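Local coordinates for protein glucose-6-phosphate acetyltransferase 1 (Arabidopsis thaliana, PDB 3T90) that transfers the acetyl group of acetyl-CoA to the amino group of D-glucosamine 6-phosphate, a step in making UDP-N-acetylglucosamine, at residues E73-R78 / G116-I121. Sequence-based numbering, arbitrary orientation.
Sequences EKKFLR and GCYKVI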
ATOM      1  N   GLU A  73       0.504   0.939  -6.767  1.00  7.48           N
ATOM      2  CA  GLU A  73       0.645  -0.543  -6.804  1.00  7.04           C
ATOM      3  C   GLU A  73       0.079  -1.048  -8.133  1.00  7.76           C
ATOM      4  O   GLU A  73      -1.116  -0.834  -8.377  1.00  9.08           O
ATOM      5  CB  GLU A  73      -0.188  -1.128  -5.697  1.00  6.91           C
ATOM      6  CG  GLU A  73      -0.054  -2.711  -5.692  1.00  7.31           C
ATOM      7  CD  GLU A  73      -1.185  -3.339  -4.945  1.00  8.48           C
ATOM      8  OE1 GLU A  73      -1.411  -4.566  -5.040  1.00 10.16           O
ATOM      9  OE2 GLU A  73      -1.980  -2.675  -4.252  1.00 10.13           O
ATOM     10  N   LYS A  74       0.892  -1.726  -8.916  1.00  6.27           N
ATOM     11  CA  LYS A  74       0.367  -2.407 -10.116  1.00  7.03           C
ATOM     12  C   LYS A  74      -0.195  -3.750  -9.750  1.00  9.11           C
ATOM     13  O   LYS A  74       0.430  -4.512  -9.016  1.00  9.00           O
ATOM     14  CB  LYS A  74       1.485  -2.587 -11.095  1.00  9.47           C
ATOM     15  CG  LYS A  74       1.999  -1.213 -11.644  1.00 10.61           C
ATOM     16  CD  LYS A  74       3.116  -1.398 -12.643  1.00 16.35           C
ATOM     17  CE  LYS A  74       3.577   0.002 -13.047  1.00 20.46           C
ATOM     18  NZ  LYS A  74       4.685   0.454 -12.108  1.00 28.66           N
ATOM     19  N   LYS A  75      -1.369  -4.074 -10.310  1.00  7.78           N
ATOM     20  CA  LYS A  75      -2.074  -5.334 -10.024  1.00  8.26           C
ATOM     21  C   LYS A  75      -2.372  -6.100 -11.274  1.00  8.35           C
ATOM     22  O   LYS A  75      -2.145  -5.537 -12.399  1.00  8.03           O
ATOM     23  CB  LYS A  75      -3.414  -5.007  -9.339  1.00 10.72           C
ATOM     24  CG  LYS A  75      -3.261  -4.310  -7.984  1.00  8.56           C
ATOM     25  CD  LYS A  75      -4.649  -4.150  -7.402  1.00  8.87           C
ATOM     26  CE  LYS A  75      -4.714  -3.592  -5.979  1.00  9.02           C
ATOM     27  NZ  LYS A  75      -4.197  -4.598  -4.968  1.00  8.87           N
ATOM     28  N   PHE A  76      -2.890  -7.323 -11.164  1.00  9.26           N
ATOM     29  CA  PHE A  76      -3.450  -8.027 -12.316  1.00  8.81           C
ATOM     30  C   PHE A  76      -4.937  -7.828 -12.419  1.00  9.74           C
ATOM     31  O   PHE A  76      -5.490  -7.769 -13.513  1.00 11.79           O
ATOM     32  CB  PHE A  76      -3.148  -9.564 -12.241  1.00  9.09           C
ATOM     33  CG  PHE A  76      -1.709  -9.915 -12.491  1.00  7.68           C
ATOM     34  CD1 PHE A  76      -1.244 -10.140 -13.791  1.00  9.06           C
ATOM     35  CD2 PHE A  76      -0.838 -10.034 -11.465  1.00  9.05           C
ATOM     36  CE1 PHE A  76       0.088 -10.428 -13.994  1.00 10.16           C
ATOM     37  CE2 PHE A  76       0.495 -10.327 -11.692  1.00  8.75           C
ATOM     38  CZ  PHE A  76       0.938 -10.553 -12.969  1.00  8.22           C
ATOM     39  N   LEU A  77      -5.616  -7.704 -11.309  1.00  9.93           N
ATOM     40  CA  LEU A  77      -7.083  -7.469 -11.373  1.00 11.82           C
ATOM     41  C   LEU A  77      -7.375  -6.053 -11.895  1.00  9.72           C
ATOM     42  O   LEU A  77      -6.504  -5.179 -12.126  1.00 11.02           O
ATOM     43  CB  LEU A  77      -7.795  -7.965 -10.084  1.00 10.82           C
ATOM     44  CG  LEU A  77      -7.389  -7.218  -8.820  1.00 10.47           C
ATOM     45  CD1 LEU A  77      -7.954  -5.766  -8.725  1.00 13.99           C
ATOM     46  CD2 LEU A  77      -7.683  -8.014  -7.625  1.00 14.01           C
ATOM     47  N   ARG A  78      -8.662  -5.792 -12.221  1.00 10.02           N
ATOM     48  CA  ARG A  78      -9.017  -4.508 -12.778  1.00 11.18           C
ATOM     49  C   ARG A  78      -8.271  -4.225 -14.103  1.00 11.54           C
ATOM     50  O   ARG A  78      -7.820  -3.163 -14.376  1.00 13.05           O
ATOM     51  CB  ARG A  78      -8.919  -3.325 -11.744  1.00 11.56           C
ATOM     52  CG  ARG A  78     -10.098  -3.323 -10.742  1.00 12.34           C
ATOM     53  CD  ARG A  78     -11.260  -2.568 -11.477  1.00 20.52           C
ATOM     54  NE  ARG A  78     -12.311  -2.066 -10.569  1.00 18.33           N
ATOM     55  CZ  ARG A  78     -12.924  -0.919 -10.767  1.00 15.89           C
ATOM     56  NH1 ARG A  78     -12.604  -0.146 -11.884  1.00 17.94           N
ATOM     57  NH2 ARG A  78     -13.889  -0.547  -9.892  1.00 23.51           N
ATOM     58  N   GLY A 116      -3.836   7.102 -14.191  1.00 11.43           N
ATOM     59  CA  GLY A 116      -4.743   6.045 -14.604  1.00 11.20           C
ATOM     60  C   GLY A 116      -5.046   5.020 -13.538  1.00 11.34           C
ATOM     61  O   GLY A 116      -5.468   3.919 -13.851  1.00 11.97           O
ATOM     62  N   CYS A 117      -4.955   5.414 -12.282  1.00 11.36           N
ATOM     63  CA  CYS A 117      -5.312   4.447 -11.208  1.00 10.62           C
ATOM     64  C   CYS A 117      -6.859   4.293 -11.189  1.00 10.46           C
ATOM     65  O   CYS A 117      -7.621   5.272 -11.536  1.00 11.14           O
ATOM     66  CB  CYS A 117      -4.964   5.006  -9.820  1.00  7.78           C
ATOM     67  SG  CYS A 117      -3.187   5.069  -9.516  1.00 11.55           S
ATOM     68  N   TYR A 118      -7.359   3.125 -10.777  1.00  8.67           N
ATOM     69  CA  TYR A 118      -8.846   2.981 -10.699  1.00  9.04           C
ATOM     70  C   TYR A 118      -9.382   3.369  -9.296  1.00 10.48           C
ATOM     71  O   TYR A 118     -10.588   3.585  -9.144  1.00 11.02           O
ATOM     72  CB  TYR A 118      -9.252   1.539 -11.074  1.00  9.01           C
ATOM     73  CG  TYR A 118      -8.811   0.461 -10.083  1.00  8.25           C
ATOM     74  CD1 TYR A 118      -9.615   0.077  -9.044  1.00  9.49           C
ATOM     75  CD2 TYR A 118      -7.577  -0.103 -10.207  1.00  8.75           C
ATOM     76  CE1 TYR A 118      -9.181  -0.925  -8.116  1.00  9.49           C
ATOM     77  CE2 TYR A 118      -7.137  -1.054  -9.326  1.00  9.84           C
ATOM     78  CZ  TYR A 118      -7.948  -1.494  -8.308  1.00 10.24           C
ATOM     79  OH  TYR A 118      -7.473  -2.442  -7.385  1.00 10.12           O
ATOM     80  N   LYS A 119      -8.468   3.459  -8.289  1.00  7.68           N
ATOM     81  CA  LYS A 119      -8.854   3.841  -6.969  1.00  8.10           C
ATOM     82  C   LYS A 119      -7.649   4.371  -6.224  1.00  7.63           C
ATOM     83  O   LYS A 119      -6.492   4.142  -6.605  1.00  9.25           O
ATOM     84  CB  LYS A 119      -9.489   2.640  -6.184  1.00  9.03           C
ATOM     85  CG  LYS A 119      -8.410   1.628  -5.660  1.00  6.94           C
ATOM     86  CD  LYS A 119      -9.094   0.531  -4.822  1.00  8.20           C
ATOM     87  CE  LYS A 119      -8.037  -0.480  -4.331  1.00 12.38           C
ATOM     88  NZ  LYS A 119      -8.685  -1.542  -3.470  1.00 13.58           N
ATOM     89  N   VAL A 120      -7.978   5.030  -5.101  1.00  8.47           N
ATOM     90  CA  VAL A 120      -6.986   5.384  -4.069  1.00  8.58           C
ATOM     91  C   VAL A 120      -7.537   4.972  -2.735  1.00  9.23           C
ATOM     92  O   VAL A 120      -8.730   5.095  -2.504  1.00  9.52           O
ATOM     93  CB  VAL A 120      -6.627   6.847  -4.098  1.00  9.60           C
ATOM     94  CG1 VAL A 120      -7.790   7.781  -4.011  1.00 14.91           C
ATOM     95  CG2 VAL A 120      -5.558   7.167  -3.180  1.00 14.41           C
ATOM     96  N   ILE A 121      -6.672   4.437  -1.894  1.00  6.88           N
ATOM     97  CA  ILE A 121      -7.012   4.059  -0.544  1.00  7.88           C
ATOM     98  C   ILE A 121      -6.071   4.572   0.469  1.00  8.14           C
ATOM     99  O   ILE A 121      -4.920   4.856   0.159  1.00  9.14           O
ATOM    100  CB  ILE A 121      -7.132   2.525  -0.485  1.00  9.11           C
ATOM    101  CG1 ILE A 121      -5.811   1.782  -0.946  1.00 12.28           C
ATOM    102  CG2 ILE A 121      -8.298   2.035  -1.368  1.00 12.35           C
ATOM    103  CD1 ILE A 121      -5.903   0.222  -0.803  1.00 14.80           C
TER
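In the probable sugar-phosphate site of this GNAT fold, to which Lys75 to Arg78, Tyr118 and Lys119 probably all contribute, the ring of Tyr118 packs one face against the Arg78 side chain and points its hydroxyl at Leu77 and Lys75. Arg78 CG sits 3.6 Å from the ring centroid, 11° off its normal, a CH-pi contact over the face. The Arg78 chain bends at chi2 (-84°), which carries the guanidinium out toward the ring edge, where Tyr118 CD1 lies over its rim, the two planes 22° apart; beyond, NH2 forms a salt bridge with Asp149 of the second subunit. Strands 63-74 and 119-124 flank strand 82-91 in the sheet, and the loop after strand 63-74 meets Tyr118 across the end of strand 82-91. There the Lys75 chain crosses the end of Tyr118 at about a right angle, CD 3.3 Å from OH at the ring edge, while Leu77 CD1 lies 3.6 Å from the same OH. With an alanine at position Tyr118, Arg78 CG would probably lose its aromatic face and a gap open beside the Lys75 methylenes. Bent at chi4, Lys75 brings NZ 2.8 Å from Glu73 OE1, and Asp88 and Glu87 of the second subunit add further salt bridges.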